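Long-range contacts in protein Niban 2 (Homo sapiens, PDB 7CTP), which possibly contributes to apoptosis suppression and may promote melanoma cell invasion in vitro, and is represented here by a piece with its PH domain and a largely helical body: residues A[22-27]-A[238-243]; A[231-236]-A[277-282]. All coordinates share one frame; numbering follows the deposited sequence.

Starting from the N terminus, helix 10-48 supplies the first half of contact 1, and the chain then passes through the seven-stranded antiparallel sheet of the PH domain and helix 204-218. Asn231, the N-cap, and the first turn of helix 232-252 form the first half of contact 2 before residues 238-243 close the 210-residue loop of contact 1. Contact 2 closes on helix 260-337, over a much shorter loop of 40 residues, so the two loops cross. Their centres lie about 9 Å apart, and they meet directly: Phe27 CD2 is 3.6 Å from Leu236 CD2, and Val240 CB is 3.6 Å from Val278 CG1. Helix 232-252 thus joins helices 10-48 and 260-337.

Contact 1 (A[22-27]-A[238-243]); sequences KILTEF and NLVMEE
Ile23 meets Val240 and Glu243 with different branches, and this split organises the packing of helix 10-48 against helix 232-252 in the helical body beside the PH domain. The short helical segments run at 125° to each other, with their axes 10.5 Å apart at closest approach. No hydrogen bond joins them across the 268 Å² of buried surface; the closest approaches are between side chains.

Val240 sits nearest Ile23 in backbone register, and the two side chains cross obliquely, methyl CG2 of Ile23 lying 3.8 Å from CG2 of Val240. That same valine methyl is 4.3 Å from CD2 of Leu24, so one branch serves two residues of helix 10-48. Farther along, CD2 of Leu239 approaches the Phe27 ring obliquely, 4.2 Å from CD1. Phe27 additionally meets the ring of Phe208 on helix 204-218, their planes about 65° apart.

At the other end, Glu243 and Ile23 reach out from opposite directions. Because chi1 of Glu243 is -171°, CG points opposite the backbone N, and the extended chain carries the carboxylate across to helix 10-48, while its CB and CG pass alongside CD1 of Ile23. OE1 is hydrogen-bonded to the hydroxyl of Tyr215, which gives the carboxylate a polar partner on helix 204-218. A second carboxylate is near, OE2 of Glu26 being 5.7 Å from OE2 of Glu243; Lys219, salt-bridged to Glu26, probably offsets much of this like-charge proximity. The other carboxylate oxygen, OE2 of Glu243, lies in van der Waals contact with CG1 of Ile23, at 3.5 Å.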
ATOM      1  N   LYS A  22       0.920  24.986  -7.418  1.00 23.28           N
ATOM      2  CA  LYS A  22       2.260  25.238  -6.897  1.00 26.08           C
ATOM      3  C   LYS A  22       2.828  23.999  -6.215  1.00 26.18           C
ATOM      4  O   LYS A  22       4.015  23.691  -6.369  1.00 20.98           O
ATOM      5  CB  LYS A  22       2.225  26.434  -5.950  1.00 26.92           C
ATOM      6  CG  LYS A  22       1.842  27.709  -6.691  1.00 32.05           C
ATOM      7  CD  LYS A  22       1.810  28.937  -5.801  1.00 40.87           C
ATOM      8  CE  LYS A  22       1.314  30.140  -6.601  1.00 36.05           C
ATOM      9  NZ  LYS A  22       1.126  31.342  -5.735  1.00 48.85           N
ATOM     10  N   ILE A  23       1.991  23.269  -5.467  1.00 20.83           N
ATOM     11  CA  ILE A  23       2.430  22.011  -4.861  1.00 22.14           C
ATOM     12  C   ILE A  23       2.797  20.997  -5.933  1.00 20.97           C
ATOM     13  O   ILE A  23       3.820  20.311  -5.839  1.00 20.12           O
ATOM     14  CB  ILE A  23       1.347  21.451  -3.925  1.00 20.20           C
ATOM     15  CG1 ILE A  23       1.218  22.319  -2.682  1.00 21.65           C
ATOM     16  CG2 ILE A  23       1.675  20.003  -3.528  1.00 21.05           C
ATOM     17  CD1 ILE A  23      -0.104  22.107  -1.957  1.00 25.48           C
ATOM     18  N   LEU A  24       1.953  20.863  -6.960  1.00 18.36           N
ATOM     19  CA  LEU A  24       2.238  19.869  -7.987  1.00 20.38           C
ATOM     20  C   LEU A  24       3.524  20.199  -8.730  1.00 20.51           C
ATOM     21  O   LEU A  24       4.308  19.294  -9.045  1.00 20.59           O
ATOM     22  CB  LEU A  24       1.066  19.761  -8.955  1.00 21.51           C
ATOM     23  CG  LEU A  24      -0.185  19.184  -8.294  1.00 22.05           C
ATOM     24  CD1 LEU A  24      -1.388  19.439  -9.204  1.00 19.99           C
ATOM     25  CD2 LEU A  24      -0.027  17.689  -8.009  1.00 22.78           C
ATOM     26  N   THR A  25       3.759  21.487  -9.017  1.00 21.10           N
ATOM     27  CA  THR A  25       5.001  21.893  -9.680  1.00 22.22           C
ATOM     28  C   THR A  25       6.219  21.480  -8.864  1.00 22.41           C
ATOM     29  O   THR A  25       7.175  20.903  -9.398  1.00 25.07           O
ATOM     30  CB  THR A  25       5.009  23.404  -9.923  1.00 22.85           C
ATOM     31  OG1 THR A  25       4.009  23.738 -10.894  1.00 22.26           O
ATOM     32  CG2 THR A  25       6.384  23.879 -10.417  1.00 24.25           C
ATOM     33  N   GLU A  26       6.198  21.764  -7.559  1.00 21.29           N
ATOM     34  CA  GLU A  26       7.333  21.401  -6.718  1.00 21.98           C
ATOM     35  C   GLU A  26       7.505  19.890  -6.649  1.00 22.48           C
ATOM     36  O   GLU A  26       8.629  19.381  -6.774  1.00 23.17           O
ATOM     37  CB  GLU A  26       7.187  21.997  -5.317  1.00 24.15           C
ATOM     38  CG  GLU A  26       8.501  21.934  -4.523  1.00 42.27           C
ATOM     39  CD  GLU A  26       8.367  22.395  -3.081  1.00 59.47           C
ATOM     40  OE1 GLU A  26       9.269  22.059  -2.274  1.00 50.82           O
ATOM     41  OE2 GLU A  26       7.370  23.080  -2.758  1.00 38.76           O
ATOM     42  N   PHE A  27       6.402  19.149  -6.467  1.00 20.51           N
ATOM     43  CA  PHE A  27       6.503  17.693  -6.473  1.00 20.32           C
ATOM     44  C   PHE A  27       7.087  17.177  -7.784  1.00 22.06           C
ATOM     45  O   PHE A  27       7.922  16.265  -7.793  1.00 20.83           O
ATOM     46  CB  PHE A  27       5.144  17.022  -6.256  1.00 17.93           C
ATOM     47  CG  PHE A  27       5.206  15.536  -6.532  1.00 20.52           C
ATOM     48  CD1 PHE A  27       5.748  14.683  -5.586  1.00 19.23           C
ATOM     49  CD2 PHE A  27       4.850  15.018  -7.775  1.00 22.02           C
ATOM     50  CE1 PHE A  27       5.866  13.327  -5.843  1.00 21.04           C
ATOM     51  CE2 PHE A  27       4.971  13.661  -8.043  1.00 17.33           C
ATOM     52  CZ  PHE A  27       5.484  12.817  -7.078  1.00 22.01           C
ATOM     53  N   ASN A 238      -3.720  13.019  -1.814  1.00 18.26           N
ATOM     54  CA  ASN A 238      -3.500  12.998  -0.372  1.00 20.34           C
ATOM     55  C   ASN A 238      -2.406  13.983   0.030  1.00 17.24           C
ATOM     56  O   ASN A 238      -2.508  14.644   1.070  1.00 18.75           O
ATOM     57  CB  ASN A 238      -3.118  11.596   0.106  1.00 19.09           C
ATOM     58  CG  ASN A 238      -4.225  10.561  -0.076  1.00 23.77           C
ATOM     59  OD1 ASN A 238      -5.415  10.887  -0.225  1.00 21.21           O
ATOM     60  ND2 ASN A 238      -3.829   9.287  -0.059  1.00 21.32           N
ATOM     61  N   LEU A 239      -1.326  14.051  -0.755  1.00 17.96           N
ATOM     62  CA  LEU A 239      -0.237  14.989  -0.478  1.00 19.01           C
ATOM     63  C   LEU A 239      -0.737  16.427  -0.451  1.00 23.47           C
ATOM     64  O   LEU A 239      -0.423  17.190   0.475  1.00 20.07           O
ATOM     65  CB  LEU A 239       0.850  14.830  -1.537  1.00 19.05           C
ATOM     66  CG  LEU A 239       2.161  15.594  -1.342  1.00 19.06           C
ATOM     67  CD1 LEU A 239       2.972  14.984  -0.193  1.00 24.56           C
ATOM     68  CD2 LEU A 239       2.947  15.544  -2.639  1.00 24.42           C
ATOM     69  N   VAL A 240      -1.486  16.821  -1.489  1.00 19.00           N
ATOM     70  CA  VAL A 240      -2.035  18.174  -1.566  1.00 17.79           C
ATOM     71  C   VAL A 240      -2.985  18.444  -0.403  1.00 20.30           C
ATOM     72  O   VAL A 240      -2.904  19.496   0.244  1.00 20.01           O
ATOM     73  CB  VAL A 240      -2.731  18.396  -2.921  1.00 15.87           C
ATOM     74  CG1 VAL A 240      -3.456  19.753  -2.936  1.00 21.49           C
ATOM     75  CG2 VAL A 240      -1.717  18.332  -4.054  1.00 19.38           C
ATOM     76  N   MET A 241      -3.920  17.520  -0.140  1.00 17.20           N
ATOM     77  CA  MET A 241      -4.889  17.742   0.938  1.00 18.36           C
ATOM     78  C   MET A 241      -4.202  17.869   2.291  1.00 25.39           C
ATOM     79  O   MET A 241      -4.614  18.684   3.128  1.00 23.02           O
ATOM     80  CB  MET A 241      -5.923  16.618   0.987  1.00 18.98           C
ATOM     81  CG  MET A 241      -6.846  16.529  -0.231  1.00 22.18           C
ATOM     82  SD  MET A 241      -7.823  18.018  -0.538  1.00 23.94           S
ATOM     83  CE  MET A 241      -8.923  18.005   0.887  1.00 24.02           C
ATOM     84  N   GLU A 242      -3.165  17.064   2.531  1.00 22.33           N
ATOM     85  CA  GLU A 242      -2.436  17.174   3.793  1.00 19.35           C
ATOM     86  C   GLU A 242      -1.866  18.573   3.964  1.00 22.07           C
ATOM     87  O   GLU A 242      -1.922  19.155   5.055  1.00 25.03           O
ATOM     88  CB  GLU A 242      -1.325  16.126   3.851  1.00 25.13           C
ATOM     89  CG  GLU A 242      -0.368  16.282   5.039  1.00 33.17           C
ATOM     90  CD  GLU A 242       0.788  15.287   5.000  1.00 23.19           C
ATOM     91  OE1 GLU A 242       1.451  15.147   3.950  1.00 33.49           O
ATOM     92  OE2 GLU A 242       1.023  14.635   6.037  1.00 37.50           O
ATOM     93  N   GLU A 243      -1.348  19.145   2.887  1.00 22.09           N
ATOM     94  CA  GLU A 243      -0.705  20.445   2.974  1.00 25.70           C
ATOM     95  C   GLU A 243      -1.725  21.575   3.060  1.00 30.26           C
ATOM     96  O   GLU A 243      -1.553  22.513   3.850  1.00 28.22           O
ATOM     97  CB  GLU A 243       0.223  20.635   1.775  1.00 27.19           C
ATOM     98  CG  GLU A 243       1.106  21.862   1.869  1.00 27.95           C
ATOM     99  CD  GLU A 243       2.288  21.818   0.927  1.00 28.79           C
ATOM    100  OE1 GLU A 243       2.803  20.712   0.643  1.00 32.81           O
ATOM    101  OE2 GLU A 243       2.706  22.904   0.473  1.00 30.45           O
TER

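Contact 2 (A[231-236]-A[277-282]); sequences NEVQIL and MVYEQA
The Tyr279 ring receives Val233 over one face and Gln234 at its edge. Val233 CG1 stands 3.5 Å from the ring centroid and 14° off the normal, a well-centred CH-pi contact. Its place there follows from chi1 of 179°, which sets CG1 anti to the backbone N of Val233. In the ring plane, Gln234 CG lies 3.9 Å from Tyr279 CE2; the two side chains run side by side, but the glutamine amide is turned nearly perpendicular to the ring.

Asn231 and Gln234 form a capping box at the start of helix 232-252. Gln234 N donates to Asn231 OD1 at 3.0 Å, and Asn231 N returns a bond to OE1 of Gln234, in the carbonyl plane on a lone pair. A water accepts from Asn231 ND2 and is hydrogen-bonded to Tyr279 OH at 2.6 Å, linking cap and ring. Were Tyr279 replaced by an alanine, Val233 CG1 would probably lose its aromatic surface and the bridging water its phenolic partner.

Beyond the ring, Leu236 CB packs against Ala282 CB at 4.1 Å. Helix 232-252 thus lies on helix 260-337, the short segments at 127° with axes 8.8 Å apart at closest approach. Leu236 also touches Phe208 of helix 204-218, while Gln234 NE2 bonds to Asn117 OD1 between strands 114-116 and 122-124, tying this helix start to the PH domain.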
ATOM      1  N   ASN A 231      -3.278   4.569  -5.905  1.00 22.78           N
ATOM      2  CA  ASN A 231      -2.462   4.796  -7.089  1.00 20.81           C
ATOM      3  C   ASN A 231      -1.798   6.171  -7.012  1.00 21.50           C
ATOM      4  O   ASN A 231      -1.962   6.925  -6.050  1.00 20.07           O
ATOM      5  CB  ASN A 231      -3.302   4.629  -8.357  1.00 21.55           C
ATOM      6  CG  ASN A 231      -4.487   5.597  -8.433  1.00 27.86           C
ATOM      7  OD1 ASN A 231      -4.364   6.781  -8.127  1.00 22.33           O
ATOM      8  ND2 ASN A 231      -5.649   5.084  -8.847  1.00 24.58           N
ATOM      9  N   GLU A 232      -1.025   6.503  -8.046  1.00 20.81           N
ATOM     10  CA  GLU A 232      -0.225   7.727  -8.009  1.00 21.17           C
ATOM     11  C   GLU A 232      -1.091   8.970  -7.827  1.00 18.34           C
ATOM     12  O   GLU A 232      -0.739   9.881  -7.062  1.00 18.60           O
ATOM     13  CB  GLU A 232       0.600   7.853  -9.291  1.00 22.26           C
ATOM     14  CG  GLU A 232       1.683   6.815  -9.429  1.00 27.38           C
ATOM     15  CD  GLU A 232       1.236   5.622 -10.232  1.00 37.19           C
ATOM     16  OE1 GLU A 232       2.098   5.014 -10.908  1.00 38.03           O
ATOM     17  OE2 GLU A 232       0.029   5.291 -10.199  1.00 27.53           O
ATOM     18  N   VAL A 233      -2.205   9.052  -8.554  1.00 20.09           N
ATOM     19  CA  VAL A 233      -3.027  10.260  -8.475  1.00 20.20           C
ATOM     20  C   VAL A 233      -3.682  10.377  -7.098  1.00 20.16           C
ATOM     21  O   VAL A 233      -3.813  11.477  -6.555  1.00 19.40           O
ATOM     22  CB  VAL A 233      -4.070  10.284  -9.608  1.00 22.83           C
ATOM     23  CG1 VAL A 233      -4.929  11.547  -9.502  1.00 23.32           C
ATOM     24  CG2 VAL A 233      -3.378  10.245 -10.971  1.00 23.43           C
ATOM     25  N   GLN A 234      -4.121   9.251  -6.526  1.00 18.71           N
ATOM     26  CA  GLN A 234      -4.707   9.289  -5.188  1.00 16.69           C
ATOM     27  C   GLN A 234      -3.682   9.759  -4.165  1.00 18.97           C
ATOM     28  O   GLN A 234      -3.993  10.564  -3.274  1.00 19.48           O
ATOM     29  CB  GLN A 234      -5.235   7.902  -4.818  1.00 22.07           C
ATOM     30  CG  GLN A 234      -6.475   7.487  -5.611  1.00 19.51           C
ATOM     31  CD  GLN A 234      -6.912   6.062  -5.300  1.00 19.38           C
ATOM     32  OE1 GLN A 234      -6.107   5.136  -5.341  1.00 20.71           O
ATOM     33  NE2 GLN A 234      -8.194   5.879  -4.997  1.00 22.37           N
ATOM     34  N   ILE A 235      -2.451   9.268  -4.280  1.00 16.82           N
ATOM     35  CA  ILE A 235      -1.408   9.655  -3.335  1.00 18.69           C
ATOM     36  C   ILE A 235      -1.068  11.131  -3.483  1.00 19.65           C
ATOM     37  O   ILE A 235      -0.893  11.848  -2.487  1.00 17.45           O
ATOM     38  CB  ILE A 235      -0.170   8.759  -3.519  1.00 19.58           C
ATOM     39  CG1 ILE A 235      -0.505   7.323  -3.084  1.00 21.54           C
ATOM     40  CG2 ILE A 235       1.039   9.342  -2.770  1.00 18.63           C
ATOM     41  CD1 ILE A 235       0.528   6.292  -3.561  1.00 22.04           C
ATOM     42  N   LEU A 236      -0.952  11.608  -4.721  1.00 20.24           N
ATOM     43  CA  LEU A 236      -0.727  13.032  -4.948  1.00 19.09           C
ATOM     44  C   LEU A 236      -1.862  13.869  -4.383  1.00 21.48           C
ATOM     45  O   LEU A 236      -1.631  14.958  -3.842  1.00 19.82           O
ATOM     46  CB  LEU A 236      -0.587  13.299  -6.439  1.00 18.71           C
ATOM     47  CG  LEU A 236       0.804  13.196  -7.027  1.00 28.84           C
ATOM     48  CD1 LEU A 236       0.676  13.516  -8.511  1.00 26.28           C
ATOM     49  CD2 LEU A 236       1.722  14.182  -6.316  1.00 27.97           C
ATOM     50  N   MET A 277     -11.602  18.076  -6.831  1.00 16.77           N
ATOM     51  CA  MET A 277     -10.945  19.111  -7.622  1.00 16.97           C
ATOM     52  C   MET A 277      -9.442  18.869  -7.695  1.00 20.75           C
ATOM     53  O   MET A 277      -8.825  18.955  -8.767  1.00 19.54           O
ATOM     54  CB  MET A 277     -11.245  20.454  -6.960  1.00 23.53           C
ATOM     55  CG  MET A 277     -11.114  21.669  -7.787  1.00 43.07           C
ATOM     56  SD  MET A 277     -11.404  23.011  -6.607  1.00 37.32           S
ATOM     57  CE  MET A 277      -9.884  23.894  -6.891  1.00 35.92           C
ATOM     58  N   VAL A 278      -8.838  18.579  -6.544  1.00 20.65           N
ATOM     59  CA  VAL A 278      -7.406  18.280  -6.481  1.00 16.65           C
ATOM     60  C   VAL A 278      -7.073  17.044  -7.308  1.00 19.58           C
ATOM     61  O   VAL A 278      -6.067  17.015  -8.036  1.00 18.92           O
ATOM     62  CB  VAL A 278      -6.977  18.103  -5.013  1.00 18.55           C
ATOM     63  CG1 VAL A 278      -5.613  17.440  -4.929  1.00 19.67           C
ATOM     64  CG2 VAL A 278      -6.991  19.450  -4.292  1.00 18.98           C
ATOM     65  N   TYR A 279      -7.879  15.983  -7.163  1.00 16.78           N
ATOM     66  CA  TYR A 279      -7.619  14.738  -7.887  1.00 17.28           C
ATOM     67  C   TYR A 279      -7.555  14.980  -9.389  1.00 18.20           C
ATOM     68  O   TYR A 279      -6.637  14.501 -10.071  1.00 19.08           O
ATOM     69  CB  TYR A 279      -8.700  13.702  -7.548  1.00 19.43           C
ATOM     70  CG  TYR A 279      -8.538  12.364  -8.263  1.00 21.66           C
ATOM     71  CD1 TYR A 279      -8.962  12.196  -9.587  1.00 19.48           C
ATOM     72  CD2 TYR A 279      -7.967  11.273  -7.618  1.00 23.83           C
ATOM     73  CE1 TYR A 279      -8.813  10.977 -10.246  1.00 20.97           C
ATOM     74  CE2 TYR A 279      -7.821  10.051  -8.269  1.00 21.09           C
ATOM     75  CZ  TYR A 279      -8.241   9.921  -9.585  1.00 25.48           C
ATOM     76  OH  TYR A 279      -8.098   8.713 -10.234  1.00 27.18           O
ATOM     77  N   GLU A 280      -8.528  15.717  -9.929  1.00 17.75           N
ATOM     78  CA  GLU A 280      -8.527  15.936 -11.375  1.00 20.21           C
ATOM     79  C   GLU A 280      -7.337  16.780 -11.803  1.00 22.75           C
ATOM     80  O   GLU A 280      -6.730  16.521 -12.849  1.00 20.80           O
ATOM     81  CB  GLU A 280      -9.838  16.584 -11.823  1.00 19.93           C
ATOM     82  CG  GLU A 280     -11.048  15.641 -11.740  1.00 26.14           C
ATOM     83  CD  GLU A 280     -10.861  14.347 -12.526  1.00 32.96           C
ATOM     84  OE1 GLU A 280     -10.277  14.390 -13.633  1.00 37.00           O
ATOM     85  OE2 GLU A 280     -11.300  13.278 -12.040  1.00 35.04           O
ATOM     86  N   GLN A 281      -6.977  17.786 -11.001  1.00 19.32           N
ATOM     87  CA  GLN A 281      -5.822  18.619 -11.334  1.00 19.58           C
ATOM     88  C   GLN A 281      -4.525  17.816 -11.275  1.00 17.90           C
ATOM     89  O   GLN A 281      -3.664  17.917 -12.170  1.00 19.72           O
ATOM     90  CB  GLN A 281      -5.785  19.823 -10.389  1.00 19.10           C
ATOM     91  CG  GLN A 281      -4.865  20.941 -10.836  1.00 19.86           C
ATOM     92  CD  GLN A 281      -4.992  22.163  -9.956  1.00 19.61           C
ATOM     93  OE1 GLN A 281      -6.012  22.363  -9.292  1.00 22.78           O
ATOM     94  NE2 GLN A 281      -3.962  22.996  -9.959  1.00 22.71           N
ATOM     95  N   ALA A 282      -4.367  17.005 -10.229  1.00 19.59           N
ATOM     96  CA  ALA A 282      -3.165  16.186 -10.085  1.00 18.25           C
ATOM     97  C   ALA A 282      -3.064  15.162 -11.208  1.00 21.21           C
ATOM     98  O   ALA A 282      -1.967  14.895 -11.721  1.00 21.78           O
ATOM     99  CB  ALA A 282      -3.169  15.495  -8.717  1.00 20.39           C
TER
HETATM  100  O   HOH W   1      -8.287   6.500  -8.830  1.00 30.95           O